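Local coordinates for Rho guanine nucleotide exchange factor 3 (Mus musculus, PDB 2Z0Q), which acts as a guanine nucleotide exchange factor for the GTPases RhoA and RhoB, this chain being its DH-PH domain pair, at residues F25-G30 / L165-I170; S79-V84 / G95-G100; I18-A23 / N178-H183; V161-L166 / N189-I194. One frame throughout, in Å; residues are numbered along the deposited sequence.

In the fold
All four contacts lie in the helical DH domain, the part that carries exchange activity in this family, away from the PH domain. Contact 1 joins helices 15-51 and 155-172, and its centre is about 10 Å from that of contact 3, 11 Å from contact 4 and 12 Å from contact 2. Contacts 1 and 2 share an apolar layer, Leu-27 and Leu-167 meeting Leu-98 and Leu-27 also meeting Leu-81. Contact 3 ties into contact 2 through Asp-180 and Gly-95. Contacts 3 and 4 both use helix 180-213, with their centres about 16 Å apart. As in other Dbl-family exchange factors, helices 15-51 and 155-172 probably contribute to the GTPase-binding face.

Contact 1: F25-G30 / L165-I170; sequences FELSQG and LLLREI
Leu-27 reaches across to three residues of 165-170 with the two methyls of its branched end. CD2 does most of the touching: it lies 3.9 Å from Ile-170 CD1 and 4.0 Å from Leu-167 CD2. The other methyl, CD1, leans on the same Leu-167 CD2 at 4.1 Å and comes more loosely, at 4.4 Å, to Leu-166 CD1. The Leu-27 and Ile-170 chains cross at about a right angle, and the touch is between terminal methyls. With CG anti to the backbone N (chi1 175°), the Leu-27 branch end is brought nearer the partner helix than the direction of CB would suggest. The helices run nearly antiparallel, at 157°, with the axes of these short segments 10.0 Å apart, and the CA atoms of Leu-27 and Leu-166 are the nearest across the pair. At the edge, Glu-26 OE1 and Glu-169 OE2 are 5.7 Å apart; the like charges are probably offset by the salt bridge of Glu-169 to Arg-172 and its hydrogen bond to His-173. Helices 15-51 and 155-172 are the elements that in Dbl-family DH domains carry conserved regions 1 and 3. Around the pair, Leu-167 also packs on Ala-187 and Ile-188 of helix 180-213, while Ser-28, on another side of its helix, rests against Leu-78 and Leu-81 of helix 67-84.

Contact 2: S79-V84 / G95-G100; sequences SQLRDV and GPILVG
The helical segments 79-84 and 95-100 run antiparallel, at 164°, with axes 10.3 Å apart and the CA atoms of Gln-80 and Ile-97 nearest each other. Ile-97 carries most of the contact. With CG1 anti to the carbonyl carbon (chi1 -75°) and the chain extended beyond it, CD1 is carried across to the partner helix, 3.3 Å from the backbone oxygen Gln-80 O and 3.7 Å from Val-84 CG1. The other branch, CG2, faces the Gln-80 side chain, 3.7 Å from OE1, and touches Leu-81 CD2 at 4.3 Å. The extended Gln-80 chain and Ile-97 lie alongside and point opposite ways. The two helices form an antiparallel hairpin in the DH bundle, joined by ten residues without helix or strand, and residues of that connection close in on it: Leu-81 touches Val-94 and Val-84 touches Thr-91. Cutting Ile-97 back to an alanine is likely to open a gap beside Val-84 and Leu-81 and leave the Gln-80 chain without the surface it lies against. The amide nitrogen of Gln-80, NE2, is hydrogen-bonded to Glu-76 one turn back, which, with a water on OE1, probably limits the turning of the amide. That water bridges the helices, donating to Gln-80 OE1 at 2.5 Å and to the backbone oxygen Ile-97 O at 2.7 Å.

Contact 3: I18-A23 / N178-H183; sequences IKRQEA and NPDQQH
Arg-20 and Asn-178 each hold CG anti to the backbone N (chi1 -167° and -171°), which extends both chains into the interface, where they approach from facing sides; a bend at chi3 then turns the guanidinium to present one face to Asn-178 ND2, the amide plane being steeply inclined (58°). ND2 sits toward the rim of that face, 3.8 Å from Arg-20 NH1. The charges of Arg-20 and Asp-180 meet indirectly: Arg-20 NH1 and Asp-180 OD2 are 4.1 Å apart, and a water in the guanidinium plane accepts from Arg-20 NH1 at 2.7 Å and donates to Asp-180 OD2 at 2.6 Å. Asn-178 OD1 takes the amide N-H of Asp-180 at 2.9 Å, a nearly straight capping bond at the turn into helix 180-213. A leucine in place of Asn-178 would probably leave the Asp-180 N-H without its cap and that guanidinium face without its polar neighbour. Arg-20 is also gripped by Glu-17 through a salt bridge and by Glu-92 O. Asp-180 OD2 accepts from Val-94 N and OD1 from Gly-95 N, stitching the start of helix 180-213 to the early turns of helix 15-51 through the loop of Glu-92 and Val-94 and the first residue of helix 95-101.

Contact 4: V161-L166 / N189-I194; sequences VKYPLL and NIIQGI
Helices 155-172 and 180-213 pack antiparallel in the DH bundle, and here Tyr-163 and Pro-164 of the first meet Ile-191 and Gln-192 of the second. The axes of these short segments come within 9.0 Å at 159°, and the nearest CA atoms are those of Pro-164 and Gln-192, 6.6 Å apart. Ile-191 uses both branches: CD1 lies 3.8 Å from Tyr-163 CB, while CG2 is wedged between Tyr-163 CB and the proline ring, 3.9 Å from Pro-164 CD. With CG1 anti to the carbonyl carbon (chi1 -69°), CG2 stands anti to the backbone N, and both methyls reach Tyr-163 CB. The sequence around Tyr-163 and Pro-164 matches conserved region 3 of Dbl-family exchange factors, whose helix contributes to the GTPase-binding face in relatives. Pro-164 kinks the helix, since its nitrogen carries no hydrogen and the N of Leu-165 also lacks a bond to the preceding turn; the pyrrolidine ring faces helix 180-213 and packs there. On its outer side Pro-164 CG touches Gln-192 CG at 4.0 Å, the extended glutamine chain passing the ring in the opposite direction. Tyr-163 starts toward helix 180-213 at CB, but its ring leads away, and OH is hydrogen-bonded to Glu-31 of helix 15-51. Ile-191 is also touched by Leu-167 of helix 155-172 and by Leu-102 of a loop.

Contact 1: F25-G30 / L165-I170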
loop_
_atom_site.group_PDB
_atom_site.type_symbol
_atom_site.label_atom_id
_atom_site.label_comp_id
_atom_site.label_asym_id
_atom_site.label_seq_id
_atom_site.Cartn_x
_atom_site.Cartn_y
_atom_site.Cartn_z
ATOM N N PHE A 25 8.163 21.700 15.664
ATOM C CA PHE A 25 8.569 22.225 14.371
ATOM C C PHE A 25 8.538 21.104 13.322
ATOM O O PHE A 25 8.075 21.309 12.201
ATOM C CB PHE A 25 9.992 22.824 14.458
ATOM C CG PHE A 25 10.302 23.769 13.335
ATOM C CD1 PHE A 25 9.790 25.058 13.361
ATOM C CD2 PHE A 25 11.015 23.347 12.233
ATOM C CE1 PHE A 25 9.982 25.912 12.286
ATOM C CE2 PHE A 25 11.214 24.206 11.138
ATOM C CZ PHE A 25 10.692 25.471 11.179
ATOM N N GLU A 26 9.017 19.916 13.712
ATOM C CA GLU A 26 9.059 18.758 12.834
ATOM C C GLU A 26 7.663 18.372 12.362
ATOM O O GLU A 26 7.469 17.997 11.203
ATOM C CB GLU A 26 9.724 17.572 13.552
ATOM C CG GLU A 26 11.289 17.722 13.621
ATOM C CD GLU A 26 11.941 16.931 14.751
ATOM O OE1 GLU A 26 11.331 15.955 15.245
ATOM O OE2 GLU A 26 13.077 17.288 15.154
ATOM N N LEU A 27 6.701 18.421 13.288
ATOM C CA LEU A 27 5.314 18.120 12.928
ATOM C C LEU A 27 4.868 19.007 11.769
ATOM O O LEU A 27 4.352 18.531 10.772
ATOM C CB LEU A 27 4.392 18.388 14.117
ATOM C CG LEU A 27 2.899 18.215 13.778
ATOM C CD1 LEU A 27 2.658 16.765 13.403
ATOM C CD2 LEU A 27 2.030 18.575 15.030
ATOM N N SER A 28 5.080 20.305 11.882
ATOM C CA SER A 28 4.621 21.179 10.802
ATOM C C SER A 28 5.454 20.978 9.531
ATOM O O SER A 28 4.923 21.053 8.403
ATOM C CB SER A 28 4.648 22.657 11.234
ATOM O OG SER A 28 5.926 23.183 10.975
ATOM N N GLN A 29 6.743 20.689 9.671
ATOM C CA GLN A 29 7.520 20.482 8.449
ATOM C C GLN A 29 6.995 19.275 7.682
ATOM O O GLN A 29 7.072 19.236 6.449
ATOM C CB GLN A 29 9.014 20.258 8.731
ATOM C CG GLN A 29 9.735 21.490 9.289
ATOM C CD GLN A 29 11.244 21.259 9.429
ATOM O OE1 GLN A 29 12.084 21.965 8.797
ATOM N NE2 GLN A 29 11.603 20.256 10.236
ATOM N N GLY A 30 6.475 18.275 8.400
ATOM C CA GLY A 30 5.979 17.095 7.714
ATOM C C GLY A 30 4.708 17.385 6.932
ATOM O O GLY A 30 4.437 16.742 5.904
ATOM N N LEU A 165 3.239 8.422 16.433
ATOM C CA LEU A 165 4.673 8.547 16.711
ATOM C C LEU A 165 5.084 10.025 16.822
ATOM O O LEU A 165 5.789 10.426 17.746
ATOM C CB LEU A 165 5.465 7.864 15.567
ATOM C CG LEU A 165 7.004 7.923 15.592
ATOM C CD1 LEU A 165 7.577 6.817 14.619
ATOM C CD2 LEU A 165 7.486 9.284 15.178
ATOM N N LEU A 166 4.612 10.828 15.874
ATOM C CA LEU A 166 4.976 12.247 15.847
ATOM C C LEU A 166 4.390 13.033 17.010
ATOM O O LEU A 166 5.075 13.871 17.604
ATOM C CB LEU A 166 4.509 12.874 14.525
ATOM C CG LEU A 166 5.110 12.381 13.230
ATOM C CD1 LEU A 166 4.257 12.944 12.008
ATOM C CD2 LEU A 166 6.563 12.890 13.171
ATOM N N LEU A 167 3.111 12.788 17.329
ATOM C CA LEU A 167 2.510 13.506 18.445
ATOM C C LEU A 167 3.091 12.996 19.774
ATOM O O LEU A 167 3.213 13.757 20.706
ATOM C CB LEU A 167 0.984 13.327 18.454
ATOM C CG LEU A 167 0.315 13.792 17.165
ATOM C CD1 LEU A 167 -1.231 13.850 17.389
ATOM C CD2 LEU A 167 0.849 15.158 16.745
ATOM N N ARG A 168 3.429 11.701 19.864
ATOM C CA ARG A 168 3.998 11.216 21.111
ATOM C C ARG A 168 5.419 11.801 21.350
ATOM O O ARG A 168 5.853 11.963 22.486
ATOM C CB ARG A 168 4.011 9.654 21.147
ATOM C CG ARG A 168 4.250 9.154 22.548
ATOM C CD ARG A 168 4.152 7.626 22.650
ATOM N NE ARG A 168 2.856 7.113 22.227
ATOM C CZ ARG A 168 2.613 6.473 21.076
ATOM N NH1 ARG A 168 3.568 6.246 20.171
ATOM N NH2 ARG A 168 1.386 6.017 20.838
ATOM N N GLU A 169 6.132 12.100 20.266
ATOM C CA GLU A 169 7.473 12.711 20.369
ATOM C C GLU A 169 7.279 14.102 21.020
ATOM O O GLU A 169 8.098 14.515 21.838
ATOM C CB GLU A 169 8.118 12.799 18.992
ATOM C CG GLU A 169 9.520 13.509 18.985
ATOM C CD GLU A 169 10.524 12.789 19.887
ATOM O OE1 GLU A 169 10.376 11.554 20.057
ATOM O OE2 GLU A 169 11.476 13.433 20.392
ATOM N N ILE A 170 6.201 14.827 20.682
ATOM C CA ILE A 170 5.946 16.105 21.358
ATOM C C ILE A 170 5.563 15.860 22.838
ATOM O O ILE A 170 6.078 16.497 23.765
ATOM C CB ILE A 170 4.796 16.896 20.698
ATOM C CG1 ILE A 170 5.065 17.064 19.193
ATOM C CG2 ILE A 170 4.649 18.241 21.399
ATOM C CD1 ILE A 170 3.862 17.651 18.401
#

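Contact 2: S79-V84 / G95-G100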
loop_
_atom_site.group_PDB
_atom_site.type_symbol
_atom_site.label_atom_id
_atom_site.label_comp_id
_atom_site.label_asym_id
_atom_site.label_seq_id
_atom_site.Cartn_x
_atom_site.Cartn_y
_atom_site.Cartn_z
ATOM N N SER A 79 -1.503 25.801 8.474
ATOM C CA SER A 79 -1.845 27.190 8.680
ATOM C C SER A 79 -2.064 27.487 10.158
ATOM O O SER A 79 -1.596 28.503 10.668
ATOM C CB SER A 79 -3.111 27.537 7.870
ATOM O OG SER A 79 -3.523 28.856 8.151
ATOM N N GLN A 80 -2.771 26.597 10.851
ATOM C CA GLN A 80 -3.031 26.785 12.270
ATOM C C GLN A 80 -1.762 26.680 13.125
ATOM O O GLN A 80 -1.574 27.457 14.072
ATOM C CB GLN A 80 -4.086 25.777 12.748
ATOM C CG GLN A 80 -5.507 26.152 12.294
ATOM C CD GLN A 80 -6.547 25.190 12.799
ATOM O OE1 GLN A 80 -6.611 24.899 13.993
ATOM N NE2 GLN A 80 -7.388 24.696 11.895
ATOM N N LEU A 81 -0.901 25.723 12.806
ATOM C CA LEU A 81 0.359 25.572 13.560
ATOM C C LEU A 81 1.247 26.787 13.321
ATOM O O LEU A 81 1.957 27.242 14.221
ATOM C CB LEU A 81 1.087 24.314 13.109
ATOM C CG LEU A 81 0.371 23.030 13.494
ATOM C CD1 LEU A 81 1.033 21.913 12.735
ATOM C CD2 LEU A 81 0.406 22.803 15.017
ATOM N N ARG A 82 1.175 27.324 12.103
ATOM C CA ARG A 82 1.996 28.481 11.762
ATOM C C ARG A 82 1.495 29.694 12.518
ATOM O O ARG A 82 2.256 30.447 13.132
ATOM C CB ARG A 82 1.919 28.768 10.252
ATOM C CG ARG A 82 2.593 30.094 9.897
ATOM C CD ARG A 82 2.556 30.451 8.400
ATOM N NE ARG A 82 3.505 31.542 8.130
ATOM C CZ ARG A 82 4.000 31.842 6.934
ATOM N NH1 ARG A 82 3.637 31.153 5.852
ATOM N NH2 ARG A 82 4.920 32.788 6.823
ATOM N N ASP A 83 0.183 29.849 12.506
ATOM C CA ASP A 83 -0.477 30.981 13.141
ATOM C C ASP A 83 -0.261 31.125 14.642
ATOM O O ASP A 83 -0.240 32.231 15.165
ATOM C CB ASP A 83 -1.977 30.891 12.864
ATOM C CG ASP A 83 -2.758 31.917 13.630
ATOM O OD1 ASP A 83 -2.589 33.109 13.313
ATOM O OD2 ASP A 83 -3.519 31.530 14.548
ATOM N N VAL A 84 -0.116 30.003 15.337
ATOM C CA VAL A 84 0.073 30.015 16.760
ATOM C C VAL A 84 1.507 30.290 17.212
ATOM O O VAL A 84 1.733 30.594 18.371
ATOM C CB VAL A 84 -0.456 28.685 17.370
ATOM C CG1 VAL A 84 0.438 27.517 16.978
ATOM C CG2 VAL A 84 -0.591 28.828 18.848
ATOM N N GLY A 95 -1.768 21.360 21.526
ATOM C CA GLY A 95 -2.857 20.452 21.865
ATOM C C GLY A 95 -4.233 20.820 21.331
ATOM O O GLY A 95 -4.843 20.014 20.630
ATOM N N PRO A 96 -4.749 22.009 21.678
ATOM C CA PRO A 96 -6.069 22.475 21.220
ATOM C C PRO A 96 -6.219 22.420 19.711
ATOM O O PRO A 96 -7.238 21.973 19.184
ATOM C CB PRO A 96 -6.144 23.884 21.769
ATOM C CG PRO A 96 -5.395 23.722 23.131
ATOM C CD PRO A 96 -4.189 22.910 22.714
ATOM N N ILE A 97 -5.178 22.852 18.994
ATOM C CA ILE A 97 -5.244 22.817 17.539
ATOM C C ILE A 97 -5.401 21.386 16.997
ATOM O O ILE A 97 -6.198 21.138 16.094
ATOM C CB ILE A 97 -3.958 23.448 16.927
ATOM C CG1 ILE A 97 -4.012 24.972 17.058
ATOM C CG2 ILE A 97 -3.819 23.007 15.433
ATOM C CD1 ILE A 97 -2.706 25.679 16.596
ATOM N N LEU A 98 -4.613 20.440 17.530
ATOM C CA LEU A 98 -4.689 19.065 17.054
ATOM C C LEU A 98 -6.059 18.463 17.364
ATOM O O LEU A 98 -6.675 17.882 16.500
ATOM C CB LEU A 98 -3.582 18.209 17.694
ATOM C CG LEU A 98 -2.223 18.548 17.059
ATOM C CD1 LEU A 98 -1.087 18.063 17.946
ATOM C CD2 LEU A 98 -2.156 17.918 15.677
ATOM N N VAL A 99 -6.508 18.613 18.599
ATOM C CA VAL A 99 -7.812 18.080 18.963
ATOM C C VAL A 99 -8.935 18.665 18.081
ATOM O O VAL A 99 -9.828 17.946 17.650
ATOM C CB VAL A 99 -8.096 18.335 20.434
ATOM C CG1 VAL A 99 -9.588 17.954 20.753
ATOM C CG2 VAL A 99 -7.150 17.432 21.282
ATOM N N GLY A 100 -8.878 19.962 17.785
ATOM C CA GLY A 100 -9.916 20.527 16.924
ATOM C C GLY A 100 -9.817 20.134 15.462
ATOM O O GLY A 100 -10.816 20.130 14.728
HETATM O O HOH W 1 -7.822 22.993 15.066
#

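Contact 3: I18-A23 / N178-H183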
loop_
_atom_site.group_PDB
_atom_site.type_symbol
_atom_site.label_atom_id
_atom_site.label_comp_id
_atom_site.label_asym_id
_atom_site.label_seq_id
_atom_site.Cartn_x
_atom_site.Cartn_y
_atom_site.Cartn_z
ATOM N N ILE A 18 13.886 22.157 24.550
ATOM C CA ILE A 18 14.409 22.309 23.191
ATOM C C ILE A 18 13.921 21.117 22.356
ATOM O O ILE A 18 13.513 21.289 21.207
ATOM C CB ILE A 18 15.955 22.396 23.215
ATOM C CG1 ILE A 18 16.346 23.690 23.983
ATOM C CG2 ILE A 18 16.487 22.487 21.772
ATOM C CD1 ILE A 18 17.889 23.807 24.259
ATOM N N LYS A 19 13.915 19.924 22.941
ATOM C CA LYS A 19 13.404 18.748 22.228
ATOM C C LYS A 19 11.895 18.881 21.919
ATOM O O LYS A 19 11.429 18.423 20.868
ATOM C CB LYS A 19 13.665 17.460 23.029
ATOM C CG LYS A 19 15.149 17.116 23.130
ATOM C CD LYS A 19 15.335 15.883 24.010
ATOM C CE LYS A 19 16.806 15.633 24.270
ATOM N NZ LYS A 19 17.004 14.438 25.182
ATOM N N ARG A 20 11.155 19.515 22.816
ATOM C CA ARG A 20 9.727 19.724 22.586
ATOM C C ARG A 20 9.556 20.687 21.402
ATOM O O ARG A 20 8.752 20.465 20.531
ATOM C CB ARG A 20 9.082 20.364 23.800
ATOM C CG ARG A 20 7.545 20.305 23.729
ATOM C CD ARG A 20 6.882 20.920 24.983
ATOM N NE ARG A 20 7.035 22.385 25.094
ATOM C CZ ARG A 20 6.113 23.281 24.743
ATOM N NH1 ARG A 20 4.945 22.918 24.236
ATOM N NH2 ARG A 20 6.358 24.571 24.922
ATOM N N GLN A 21 10.356 21.753 21.376
ATOM C CA GLN A 21 10.247 22.702 20.253
ATOM C C GLN A 21 10.653 22.028 18.954
ATOM O O GLN A 21 10.060 22.297 17.916
ATOM C CB GLN A 21 11.061 23.992 20.506
ATOM C CG GLN A 21 10.546 24.835 21.680
ATOM C CD GLN A 21 9.122 25.323 21.445
ATOM O OE1 GLN A 21 8.778 25.760 20.360
ATOM N NE2 GLN A 21 8.293 25.240 22.470
ATOM N N GLU A 22 11.676 21.166 18.992
ATOM C CA GLU A 22 12.055 20.436 17.806
ATOM C C GLU A 22 10.875 19.561 17.321
ATOM O O GLU A 22 10.528 19.546 16.134
ATOM C CB GLU A 22 13.264 19.529 18.092
ATOM C CG GLU A 22 14.548 20.345 18.192
ATOM C CD GLU A 22 15.793 19.453 18.183
ATOM O OE1 GLU A 22 15.668 18.253 18.491
ATOM O OE2 GLU A 22 16.892 19.963 17.853
ATOM N N ALA A 23 10.253 18.849 18.258
ATOM C CA ALA A 23 9.171 17.956 17.878
ATOM C C ALA A 23 7.995 18.715 17.238
ATOM O O ALA A 23 7.377 18.223 16.299
ATOM C CB ALA A 23 8.695 17.130 19.139
ATOM N N ASN A 178 2.015 21.501 31.835
ATOM C CA ASN A 178 1.632 22.049 30.548
ATOM C C ASN A 178 0.358 21.295 30.125
ATOM O O ASN A 178 0.394 20.080 29.980
ATOM C CB ASN A 178 2.737 21.788 29.524
ATOM C CG ASN A 178 2.505 22.513 28.241
ATOM O OD1 ASN A 178 1.403 22.509 27.697
ATOM N ND2 ASN A 178 3.564 23.149 27.719
ATOM N N PRO A 179 -0.754 22.012 29.882
ATOM C CA PRO A 179 -2.021 21.370 29.491
ATOM C C PRO A 179 -1.974 20.581 28.193
ATOM O O PRO A 179 -2.891 19.835 27.890
ATOM C CB PRO A 179 -3.008 22.536 29.436
ATOM C CG PRO A 179 -2.107 23.720 29.081
ATOM C CD PRO A 179 -0.903 23.483 29.937
ATOM N N ASP A 180 -0.906 20.776 27.418
ATOM C CA ASP A 180 -0.754 20.024 26.183
ATOM C C ASP A 180 -0.635 18.530 26.528
ATOM O O ASP A 180 -0.879 17.687 25.659
ATOM C CB ASP A 180 0.513 20.456 25.450
ATOM C CG ASP A 180 0.231 21.308 24.236
ATOM O OD1 ASP A 180 -0.914 21.821 24.061
ATOM O OD2 ASP A 180 1.168 21.469 23.421
ATOM N N GLN A 181 -0.208 18.179 27.740
ATOM C CA GLN A 181 -0.109 16.739 28.039
ATOM C C GLN A 181 -1.439 16.039 27.794
ATOM O O GLN A 181 -1.511 15.064 27.044
ATOM C CB GLN A 181 0.310 16.462 29.488
ATOM C CG GLN A 181 1.681 16.858 29.860
ATOM C CD GLN A 181 2.139 16.173 31.146
ATOM O OE1 GLN A 181 1.376 16.055 32.116
ATOM N NE2 GLN A 181 3.376 15.726 31.157
ATOM N N GLN A 182 -2.511 16.530 28.416
ATOM C CA GLN A 182 -3.814 15.881 28.204
ATOM C C GLN A 182 -4.301 15.954 26.764
ATOM O O GLN A 182 -4.839 15.003 26.228
ATOM C CB GLN A 182 -4.869 16.481 29.137
ATOM C CG GLN A 182 -4.729 16.042 30.591
ATOM C CD GLN A 182 -3.785 16.898 31.426
ATOM O OE1 GLN A 182 -3.761 16.756 32.658
ATOM N NE2 GLN A 182 -3.011 17.793 30.783
ATOM N N HIS A 183 -4.133 17.107 26.129
ATOM C CA HIS A 183 -4.595 17.251 24.753
ATOM C C HIS A 183 -3.868 16.342 23.808
ATOM O O HIS A 183 -4.468 15.786 22.885
ATOM C CB HIS A 183 -4.443 18.702 24.320
ATOM C CG HIS A 183 -5.377 19.609 25.050
ATOM N ND1 HIS A 183 -5.011 20.851 25.518
ATOM C CD2 HIS A 183 -6.673 19.431 25.415
ATOM C CE1 HIS A 183 -6.043 21.402 26.140
ATOM N NE2 HIS A 183 -7.059 20.562 26.091
HETATM O O HOH W 2 3.627 20.565 23.759
#

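Contact 4: V161-L166 / N189-I194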
loop_
_atom_site.group_PDB
_atom_site.type_symbol
_atom_site.label_atom_id
_atom_site.label_comp_id
_atom_site.label_asym_id
_atom_site.label_seq_id
_atom_site.Cartn_x
_atom_site.Cartn_y
_atom_site.Cartn_z
ATOM N N VAL A 161 -0.499 6.909 9.524
ATOM C CA VAL A 161 0.073 5.887 10.390
ATOM C C VAL A 161 1.148 6.417 11.318
ATOM O O VAL A 161 1.340 5.888 12.422
ATOM C CB VAL A 161 0.621 4.712 9.502
ATOM C CG1 VAL A 161 1.693 3.884 10.228
ATOM C CG2 VAL A 161 -0.525 3.860 9.066
ATOM N N LYS A 162 1.814 7.480 10.877
ATOM C CA LYS A 162 2.900 8.095 11.609
ATOM C C LYS A 162 2.448 9.146 12.613
ATOM O O LYS A 162 3.232 9.562 13.462
ATOM C CB LYS A 162 3.898 8.732 10.630
ATOM C CG LYS A 162 5.290 8.927 11.227
ATOM C CD LYS A 162 6.298 9.415 10.164
ATOM C CE LYS A 162 7.658 9.723 10.797
ATOM N NZ LYS A 162 8.539 10.393 9.805
ATOM N N TYR A 163 1.173 9.553 12.594
ATOM C CA TYR A 163 0.803 10.621 13.527
ATOM C C TYR A 163 1.006 10.254 15.017
ATOM O O TYR A 163 1.468 11.071 15.801
ATOM C CB TYR A 163 -0.648 11.094 13.301
ATOM C CG TYR A 163 -0.801 12.136 12.203
ATOM C CD1 TYR A 163 -0.067 13.330 12.239
ATOM C CD2 TYR A 163 -1.688 11.943 11.141
ATOM C CE1 TYR A 163 -0.204 14.292 11.258
ATOM C CE2 TYR A 163 -1.833 12.888 10.165
ATOM C CZ TYR A 163 -1.086 14.071 10.217
ATOM O OH TYR A 163 -1.202 15.020 9.219
ATOM N N PRO A 164 0.635 9.017 15.426
ATOM C CA PRO A 164 0.836 8.691 16.841
ATOM C C PRO A 164 2.323 8.901 17.265
ATOM O O PRO A 164 2.609 9.485 18.315
ATOM C CB PRO A 164 0.396 7.220 16.926
ATOM C CG PRO A 164 -0.685 7.131 15.895
ATOM C CD PRO A 164 -0.089 7.952 14.721
ATOM N N LEU A 165 3.239 8.422 16.433
ATOM C CA LEU A 165 4.673 8.547 16.711
ATOM C C LEU A 165 5.084 10.025 16.822
ATOM O O LEU A 165 5.789 10.426 17.746
ATOM C CB LEU A 165 5.465 7.864 15.567
ATOM C CG LEU A 165 7.004 7.923 15.592
ATOM C CD1 LEU A 165 7.577 6.817 14.619
ATOM C CD2 LEU A 165 7.486 9.284 15.178
ATOM N N LEU A 166 4.612 10.828 15.874
ATOM C CA LEU A 166 4.976 12.247 15.847
ATOM C C LEU A 166 4.390 13.033 17.010
ATOM O O LEU A 166 5.075 13.871 17.604
ATOM C CB LEU A 166 4.509 12.874 14.525
ATOM C CG LEU A 166 5.110 12.381 13.230
ATOM C CD1 LEU A 166 4.257 12.944 12.008
ATOM C CD2 LEU A 166 6.563 12.890 13.171
ATOM N N ASN A 189 -4.608 9.035 21.183
ATOM C CA ASN A 189 -5.607 7.936 21.326
ATOM C C ASN A 189 -6.629 7.936 20.218
ATOM O O ASN A 189 -6.999 6.875 19.667
ATOM C CB ASN A 189 -6.386 8.050 22.633
ATOM C CG ASN A 189 -7.147 6.772 22.968
ATOM O OD1 ASN A 189 -6.545 5.810 23.437
ATOM N ND2 ASN A 189 -8.470 6.742 22.702
ATOM N N ILE A 190 -7.120 9.112 19.888
ATOM C CA ILE A 190 -8.136 9.203 18.842
ATOM C C ILE A 190 -7.582 8.738 17.473
ATOM O O ILE A 190 -8.241 7.996 16.754
ATOM C CB ILE A 190 -8.643 10.633 18.722
ATOM C CG1 ILE A 190 -9.337 11.029 20.025
ATOM C CG2 ILE A 190 -9.584 10.770 17.497
ATOM C CD1 ILE A 190 -10.540 10.184 20.426
ATOM N N ILE A 191 -6.370 9.171 17.138
ATOM C CA ILE A 191 -5.779 8.775 15.865
ATOM C C ILE A 191 -5.470 7.272 15.893
ATOM O O ILE A 191 -5.624 6.603 14.876
ATOM C CB ILE A 191 -4.514 9.633 15.547
ATOM C CG1 ILE A 191 -4.964 11.063 15.242
ATOM C CG2 ILE A 191 -3.802 9.130 14.271
ATOM C CD1 ILE A 191 -3.787 12.053 15.232
ATOM N N GLN A 192 -5.056 6.736 17.036
ATOM C CA GLN A 192 -4.825 5.296 17.056
ATOM C C GLN A 192 -6.108 4.552 16.682
ATOM O O GLN A 192 -6.062 3.534 15.957
ATOM C CB GLN A 192 -4.335 4.840 18.415
ATOM C CG GLN A 192 -2.907 5.330 18.685
ATOM C CD GLN A 192 -2.453 4.998 20.078
ATOM O OE1 GLN A 192 -3.097 5.396 21.048
ATOM N NE2 GLN A 192 -1.351 4.253 20.189
ATOM N N GLY A 193 -7.237 5.057 17.177
ATOM C CA GLY A 193 -8.522 4.458 16.859
ATOM C C GLY A 193 -8.901 4.581 15.380
ATOM O O GLY A 193 -9.464 3.662 14.783
ATOM N N ILE A 194 -8.583 5.717 14.786
ATOM C CA ILE A 194 -8.892 5.992 13.397
ATOM C C ILE A 194 -8.061 5.052 12.514
ATOM O O ILE A 194 -8.582 4.433 11.584
ATOM C CB ILE A 194 -8.558 7.484 13.037
ATOM C CG1 ILE A 194 -9.601 8.414 13.681
ATOM C CG2 ILE A 194 -8.614 7.711 11.512
ATOM C CD1 ILE A 194 -9.211 9.890 13.701
#